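Putative methyltransferase (Porphyromonas gingivalis, PDB 3LL7) probably transfers a methyl group to a substrate that is not known, and carries a THUMP-like region near its C-terminus. Local coordinates at residues M392-A397 with V402-R407. Sequence-based numbering, arbitrary orientation.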
loop_
_atom_site.group_PDB
_atom_site.type_symbol
_atom_site.label_atom_id
_atom_site.label_comp_id
_atom_site.label_asym_id
_atom_site.label_seq_id
_atom_site.Cartn_x
_atom_site.Cartn_y
_atom_site.Cartn_z
HETATM N N MSE A 392 -22.442 12.136 9.047
HETATM C CA MSE A 392 -22.263 10.755 8.586
HETATM C C MSE A 392 -23.607 10.177 8.150
HETATM O O MSE A 392 -24.550 10.058 8.948
HETATM C CB MSE A 392 -21.654 9.878 9.718
HETATM C CG MSE A 392 -21.684 8.358 9.413
HETATM SE SE MSE A 392 -20.312 7.853 8.155
HETATM C CE MSE A 392 -18.756 8.156 9.236
ATOM N N GLY A 393 -23.722 9.786 6.895
ATOM C CA GLY A 393 -24.977 9.132 6.460
ATOM C C GLY A 393 -24.799 7.630 6.614
ATOM O O GLY A 393 -23.806 7.091 6.163
ATOM N N THR A 394 -25.768 6.961 7.226
ATOM C CA THR A 394 -25.658 5.528 7.468
ATOM C C THR A 394 -27.044 4.934 7.675
ATOM O O THR A 394 -28.047 5.659 7.558
ATOM C CB THR A 394 -24.673 5.239 8.643
ATOM O OG1 THR A 394 -24.344 3.830 8.695
ATOM C CG2 THR A 394 -25.237 5.704 9.973
ATOM N N THR A 395 -27.069 3.628 7.962
ATOM C CA THR A 395 -28.299 2.855 8.105
ATOM C C THR A 395 -28.208 2.037 9.375
ATOM O O THR A 395 -27.190 1.333 9.611
ATOM C CB THR A 395 -28.480 1.913 6.913
ATOM O OG1 THR A 395 -28.428 2.673 5.701
ATOM C CG2 THR A 395 -29.844 1.170 6.997
HETATM N N MSE A 396 -29.271 2.116 10.193
HETATM C CA MSE A 396 -29.348 1.377 11.451
HETATM C C MSE A 396 -29.860 -0.053 11.165
HETATM O O MSE A 396 -30.252 -0.353 10.040
HETATM C CB MSE A 396 -30.292 2.096 12.453
HETATM C CG MSE A 396 -29.952 3.576 12.666
HETATM SE SE MSE A 396 -28.118 3.840 13.242
HETATM C CE MSE A 396 -28.205 3.057 14.997
ATOM N N ALA A 397 -29.881 -0.906 12.194
ATOM C CA ALA A 397 -30.098 -2.335 11.999
ATOM C C ALA A 397 -31.463 -2.646 11.398
ATOM O O ALA A 397 -31.613 -3.653 10.706
ATOM C CB ALA A 397 -29.933 -3.070 13.325
ATOM N N VAL A 402 -30.227 7.337 8.522
ATOM C CA VAL A 402 -30.025 8.426 9.483
ATOM C C VAL A 402 -28.830 9.246 9.073
ATOM O O VAL A 402 -27.950 8.764 8.343
ATOM C CB VAL A 402 -29.778 7.873 10.935
ATOM C CG1 VAL A 402 -31.021 7.127 11.440
ATOM C CG2 VAL A 402 -28.518 6.947 11.006
ATOM N N LEU A 403 -28.781 10.474 9.587
ATOM C CA LEU A 403 -27.566 11.293 9.560
ATOM C C LEU A 403 -27.083 11.453 10.982
ATOM O O LEU A 403 -27.882 11.740 11.913
ATOM C CB LEU A 403 -27.856 12.705 8.957
ATOM C CG LEU A 403 -28.120 12.644 7.432
ATOM C CD1 LEU A 403 -28.748 13.949 6.927
ATOM C CD2 LEU A 403 -26.810 12.438 6.723
ATOM N N LEU A 404 -25.783 11.238 11.169
ATOM C CA LEU A 404 -25.169 11.482 12.489
ATOM C C LEU A 404 -24.308 12.717 12.416
ATOM O O LEU A 404 -23.491 12.865 11.495
ATOM C CB LEU A 404 -24.292 10.290 12.918
ATOM C CG LEU A 404 -24.857 8.861 12.737
ATOM C CD1 LEU A 404 -23.778 7.838 13.198
ATOM C CD2 LEU A 404 -26.149 8.719 13.577
ATOM N N LEU A 405 -24.484 13.586 13.409
ATOM C CA LEU A 405 -23.574 14.719 13.635
ATOM C C LEU A 405 -22.569 14.289 14.692
ATOM O O LEU A 405 -22.954 13.915 15.795
ATOM C CB LEU A 405 -24.345 15.976 14.089
ATOM C CG LEU A 405 -23.402 17.190 14.266
ATOM C CD1 LEU A 405 -22.837 17.564 12.866
ATOM C CD2 LEU A 405 -24.171 18.375 14.866
ATOM N N LEU A 406 -21.288 14.294 14.300
ATOM C CA LEU A 406 -20.189 13.706 15.088
ATOM C C LEU A 406 -19.106 14.745 15.323
ATOM O O LEU A 406 -18.867 15.577 14.461
ATOM C CB LEU A 406 -19.565 12.529 14.292
ATOM C CG LEU A 406 -20.546 11.422 13.856
ATOM C CD1 LEU A 406 -19.813 10.396 13.003
ATOM C CD2 LEU A 406 -21.171 10.784 15.098
ATOM N N ARG A 407 -18.441 14.696 16.474
ATOM C CA ARG A 407 -17.162 15.385 16.653
ATOM C C ARG A 407 -16.074 14.349 16.968
ATOM O O ARG A 407 -16.383 13.285 17.454
ATOM C CB ARG A 407 -17.243 16.463 17.745
ATOM C CG ARG A 407 -17.361 15.960 19.146
ATOM C CD ARG A 407 -17.122 17.112 20.149
ATOM N NE ARG A 407 -17.113 16.570 21.497
ATOM C CZ ARG A 407 -18.205 16.350 22.227
ATOM N NH1 ARG A 407 -18.098 15.833 23.456
ATOM N NH2 ARG A 407 -19.409 16.645 21.733
#
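Met392, a selenomethionine, and Leu404 form an antiparallel hydrogen-bonded pair: Met392 N donates to Leu404 O at 2.8 Å, in the carbonyl plane, and Leu404 N returns a bond to Met392 O. CB of Met392 rests against Leu406 CD1 (3.8 Å), while its CG stands anti to the backbone N (chi1 169°) and the bent chain leads away from strand 402-407, toward the adjacent strand 364-368 and across the sheet face to Leu325 of strand 323-328. Two residues along, Thr394 and Val402 repeat the pairing, with Val402 N bound to Thr394 O at 2.9 Å. Their side chains lie side by side on the face shared with Met392 and Leu404, methyl CG2 to methyl CG2 at 3.7 Å, and Leu404 CD1 reaches Thr394 CG2 at 4.1 Å; the hydroxyl of Thr394 instead bonds to Arg368 O. Selenomethionine Met396 crosses Val402 at about a right angle, its SE 3.8 Å from Val402 CG2. On the other face, Leu403 CD2 covers the CA of Gly393, 3.8 Å away. Strands 389-395 and 401-408 thus make a buried, twisted beta hairpin inside a mixed sheet, flanked by strands 364-368 and 337-347, within the THUMP-like region.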